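Local coordinates for protein N-acyl-D-glutamate deacylase (Bordetella bronchiseptica, PDB 3GIP) that probably hydrolyses the amide bond of N-acyl-D-glutamate, as a zinc-dependent deacylase of the amidohydrolase superfamily, at residues 425-437 with 448-460. Numbering follows the deposited sequence.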
loop_
_atom_site.group_PDB
_atom_site.type_symbol
_atom_site.label_atom_id
_atom_site.label_comp_id
_atom_site.label_asym_id
_atom_site.label_seq_id
_atom_site.Cartn_x
_atom_site.Cartn_y
_atom_site.Cartn_z
ATOM N N TRP A 425 13.975 3.314 15.089
ATOM C CA TRP A 425 13.414 4.630 14.822
ATOM C C TRP A 425 12.101 4.790 15.579
ATOM O O TRP A 425 11.311 3.847 15.688
ATOM C CB TRP A 425 13.183 4.820 13.326
ATOM C CG TRP A 425 14.447 5.010 12.560
ATOM C CD1 TRP A 425 15.068 4.099 11.756
ATOM C CD2 TRP A 425 15.257 6.190 12.535
ATOM N NE1 TRP A 425 16.219 4.641 11.228
ATOM C CE2 TRP A 425 16.358 5.923 11.691
ATOM C CE3 TRP A 425 15.160 7.448 13.146
ATOM C CZ2 TRP A 425 17.357 6.869 11.441
ATOM C CZ3 TRP A 425 16.156 8.392 12.896
ATOM C CH2 TRP A 425 17.239 8.093 12.050
ATOM N N ALA A 426 11.865 5.992 16.091
ATOM C CA ALA A 426 10.663 6.256 16.867
ATOM C C ALA A 426 9.391 6.533 16.069
ATOM O O ALA A 426 8.804 7.617 16.179
ATOM C CB ALA A 426 10.921 7.398 17.850
ATOM N N ASP A 427 8.979 5.561 15.255
ATOM C CA ASP A 427 7.728 5.667 14.501
ATOM C C ASP A 427 6.763 5.028 15.496
ATOM O O ASP A 427 6.857 3.829 15.773
ATOM C CB ASP A 427 7.764 4.834 13.211
ATOM C CG ASP A 427 8.708 5.400 12.163
ATOM O OD1 ASP A 427 8.977 6.620 12.187
ATOM O OD2 ASP A 427 9.164 4.624 11.299
ATOM N N VAL A 428 5.846 5.820 16.038
ATOM C CA VAL A 428 4.936 5.318 17.061
ATOM C C VAL A 428 3.499 5.781 16.900
ATOM O O VAL A 428 3.241 6.901 16.466
ATOM C CB VAL A 428 5.405 5.782 18.468
ATOM C CG1 VAL A 428 4.569 5.126 19.552
ATOM C CG2 VAL A 428 6.880 5.478 18.659
ATOM N N VAL A 429 2.561 4.912 17.255
ATOM C CA VAL A 429 1.152 5.273 17.212
ATOM C C VAL A 429 0.548 4.895 18.554
ATOM O O VAL A 429 0.812 3.815 19.085
ATOM C CB VAL A 429 0.373 4.556 16.077
ATOM C CG1 VAL A 429 0.436 3.049 16.248
ATOM C CG2 VAL A 429 -1.078 5.032 16.078
ATOM N N VAL A 430 -0.237 5.809 19.113
ATOM C CA VAL A 430 -0.905 5.585 20.387
ATOM C C VAL A 430 -2.394 5.560 20.075
ATOM O O VAL A 430 -2.918 6.498 19.472
ATOM C CB VAL A 430 -0.616 6.732 21.380
ATOM C CG1 VAL A 430 -1.345 6.483 22.694
ATOM C CG2 VAL A 430 0.882 6.847 21.613
ATOM N N PHE A 431 -3.077 4.492 20.469
ATOM C CA PHE A 431 -4.502 4.396 20.185
ATOM C C PHE A 431 -5.293 3.689 21.273
ATOM O O PHE A 431 -4.744 2.914 22.052
ATOM C CB PHE A 431 -4.714 3.691 18.836
ATOM C CG PHE A 431 -4.304 2.236 18.822
ATOM C CD1 PHE A 431 -5.217 1.238 19.153
ATOM C CD2 PHE A 431 -3.008 1.865 18.464
ATOM C CE1 PHE A 431 -4.849 -0.110 19.126
ATOM C CE2 PHE A 431 -2.628 0.516 18.434
ATOM C CZ PHE A 431 -3.550 -0.473 18.766
ATOM N N ASP A 432 -6.586 3.986 21.330
ATOM C CA ASP A 432 -7.479 3.364 22.298
ATOM C C ASP A 432 -7.956 2.069 21.639
ATOM O O ASP A 432 -8.635 2.103 20.615
ATOM C CB ASP A 432 -8.672 4.278 22.574
ATOM C CG ASP A 432 -9.547 3.766 23.697
ATOM O OD1 ASP A 432 -9.736 2.534 23.786
ATOM O OD2 ASP A 432 -10.051 4.597 24.483
ATOM N N PRO A 433 -7.607 0.908 22.216
ATOM C CA PRO A 433 -8.030 -0.361 21.619
ATOM C C PRO A 433 -9.536 -0.588 21.593
ATOM O O PRO A 433 -10.046 -1.316 20.738
ATOM C CB PRO A 433 -7.299 -1.398 22.465
ATOM C CG PRO A 433 -7.250 -0.742 23.817
ATOM C CD PRO A 433 -6.863 0.680 23.468
ATOM N N ASP A 434 -10.247 0.043 22.520
ATOM C CA ASP A 434 -11.689 -0.136 22.596
ATOM C C ASP A 434 -12.506 0.769 21.690
ATOM O O ASP A 434 -13.663 0.471 21.407
ATOM C CB ASP A 434 -12.166 0.032 24.040
ATOM C CG ASP A 434 -11.624 -1.042 24.960
ATOM O OD1 ASP A 434 -11.488 -2.199 24.509
ATOM O OD2 ASP A 434 -11.345 -0.737 26.137
ATOM N N THR A 435 -11.917 1.867 21.227
ATOM C CA THR A 435 -12.649 2.787 20.364
ATOM C C THR A 435 -12.057 2.940 18.970
ATOM O O THR A 435 -12.738 3.411 18.060
ATOM C CB THR A 435 -12.735 4.201 20.979
ATOM O OG1 THR A 435 -11.420 4.762 21.069
ATOM C CG2 THR A 435 -13.364 4.147 22.370
ATOM N N VAL A 436 -10.798 2.551 18.792
ATOM C CA VAL A 436 -10.170 2.706 17.484
ATOM C C VAL A 436 -11.039 2.111 16.384
ATOM O O VAL A 436 -11.495 0.971 16.477
ATOM C CB VAL A 436 -8.753 2.080 17.444
ATOM C CG1 VAL A 436 -8.826 0.566 17.604
ATOM C CG2 VAL A 436 -8.061 2.464 16.136
ATOM N N ALA A 437 -11.277 2.901 15.344
ATOM C CA ALA A 437 -12.118 2.457 14.248
ATOM C C ALA A 437 -12.152 3.461 13.115
ATOM O O ALA A 437 -11.886 4.651 13.302
ATOM C CB ALA A 437 -13.541 2.224 14.752
ATOM N N ALA A 448 -12.321 11.028 9.004
ATOM C CA ALA A 448 -11.167 10.547 9.756
ATOM C C ALA A 448 -11.517 9.517 10.822
ATOM O O ALA A 448 -12.608 9.529 11.393
ATOM C CB ALA A 448 -10.438 11.723 10.396
ATOM N N SER A 449 -10.566 8.629 11.090
ATOM C CA SER A 449 -10.746 7.586 12.088
ATOM C C SER A 449 -10.871 8.175 13.481
ATOM O O SER A 449 -10.555 9.344 13.712
ATOM C CB SER A 449 -9.545 6.634 12.089
ATOM O OG SER A 449 -9.280 6.116 10.802
ATOM N N VAL A 450 -11.335 7.349 14.409
ATOM C CA VAL A 450 -11.446 7.747 15.804
ATOM C C VAL A 450 -10.585 6.762 16.586
ATOM O O VAL A 450 -10.289 5.668 16.100
ATOM C CB VAL A 450 -12.905 7.675 16.321
ATOM C CG1 VAL A 450 -13.763 8.701 15.598
ATOM C CG2 VAL A 450 -13.465 6.273 16.128
ATOM N N GLY A 451 -10.151 7.151 17.779
ATOM C CA GLY A 451 -9.349 6.244 18.577
ATOM C C GLY A 451 -7.846 6.376 18.428
ATOM O O GLY A 451 -7.100 5.721 19.153
ATOM N N ILE A 452 -7.395 7.188 17.478
ATOM C CA ILE A 452 -5.963 7.406 17.297
ATOM C C ILE A 452 -5.635 8.642 18.129
ATOM O O ILE A 452 -6.106 9.740 17.834
ATOM C CB ILE A 452 -5.607 7.669 15.819
ATOM C CG1 ILE A 452 -5.954 6.440 14.973
ATOM C CG2 ILE A 452 -4.118 7.990 15.689
ATOM C CD1 ILE A 452 -5.187 5.182 15.356
ATOM N N ALA A 453 -4.841 8.456 19.179
ATOM C CA ALA A 453 -4.481 9.552 20.071
ATOM C C ALA A 453 -3.271 10.361 19.618
ATOM O O ALA A 453 -3.236 11.579 19.791
ATOM C CB ALA A 453 -4.244 9.015 21.480
ATOM N N GLY A 454 -2.280 9.693 19.042
ATOM C CA GLY A 454 -1.099 10.408 18.601
ATOM C C GLY A 454 -0.209 9.576 17.709
ATOM O O GLY A 454 -0.233 8.348 17.762
ATOM N N VAL A 455 0.580 10.251 16.881
ATOM C CA VAL A 455 1.487 9.564 15.974
ATOM C C VAL A 455 2.820 10.287 15.890
ATOM O O VAL A 455 2.868 11.506 15.715
ATOM C CB VAL A 455 0.907 9.480 14.546
ATOM C CG1 VAL A 455 1.881 8.740 13.636
ATOM C CG2 VAL A 455 -0.437 8.768 14.566
ATOM N N LEU A 456 3.899 9.524 16.027
ATOM C CA LEU A 456 5.243 10.069 15.925
ATOM C C LEU A 456 5.917 9.424 14.725
ATOM O O LEU A 456 5.766 8.224 14.484
ATOM C CB LEU A 456 6.075 9.747 17.171
ATOM C CG LEU A 456 5.638 10.259 18.543
ATOM C CD1 LEU A 456 6.644 9.780 19.590
ATOM C CD2 LEU A 456 5.560 11.778 18.535
ATOM N N VAL A 457 6.637 10.233 13.961
ATOM C CA VAL A 457 7.390 9.751 12.815
ATOM C C VAL A 457 8.814 10.164 13.153
ATOM O O VAL A 457 9.106 11.352 13.285
ATOM C CB VAL A 457 6.943 10.428 11.502
ATOM C CG1 VAL A 457 7.925 10.102 10.385
ATOM C CG2 VAL A 457 5.548 9.943 11.121
ATOM N N ASN A 458 9.688 9.179 13.330
ATOM C CA ASN A 458 11.077 9.452 13.681
ATOM C C ASN A 458 11.158 10.374 14.898
ATOM O O ASN A 458 11.970 11.303 14.949
ATOM C CB ASN A 458 11.804 10.057 12.481
ATOM C CG ASN A 458 11.854 9.104 11.302
ATOM O OD1 ASN A 458 11.561 9.479 10.169
ATOM N ND2 ASN A 458 12.233 7.859 11.568
ATOM N N GLY A 459 10.295 10.105 15.873
ATOM C CA GLY A 459 10.275 10.876 17.104
ATOM C C GLY A 459 9.545 12.207 17.093
ATOM O O GLY A 459 9.393 12.835 18.143
ATOM N N ALA A 460 9.094 12.647 15.923
ATOM C CA ALA A 460 8.390 13.923 15.824
ATOM C C ALA A 460 6.889 13.731 15.643
ATOM O O ALA A 460 6.450 12.881 14.870
ATOM C CB ALA A 460 8.953 14.734 14.667
#
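Val428 and Leu456 bond reciprocally through their backbones, the shorter link running from Leu456 N to Val428 O (2.7 Å, N-H...O 168°), and form one hydrogen-bonded pair of the antiparallel strands 428-431 and 452-457. Two residues on, at the next such pair, Val430 O takes two donors, Ala453 N at 2.8 Å and the longer Gly454 N: a classic beta bulge that shifts the register before Phe431 pairs with Ile452. The tight part lies on the face of Val429, Phe431, Val455 and Ile452. There Ile452 CD1 is the common tip, 3.8 Å from Phe431 CB, 4.0 Å from Val436 CG2 and also touching Val429 CG2. Val429 CG2, anti to the backbone N (CG1 at chi1 60°), comes across to Val455 CG2 at 4.1 Å. The solvent side begins at exposed Ala453, whose methyl still lies against CG1 of buried Val430; in the loop 432-435, braced by an Asx turn from Asp434 N to Asp432 OD1, Asp434 and Thr435 are exposed. Beyond it, Gly451, whose positive phi suits glycine, lies with its CA against Val436 CA. At the other end, Asp427 OD1 receives Asn458 N (2.9 Å) nearly head-on while OD2 forms a salt bridge with Arg417; Gly459 N reaches Ala426 O from above the carbonyl plane. The type I' turn 457-460 leads into strand 460-463, completing a meander beside the TIM-barrel strands: 57-64 lines the far edge of 428-431, and Thr88 of parallel neighbour 87-92 meets Asp427, Val455 and Val457.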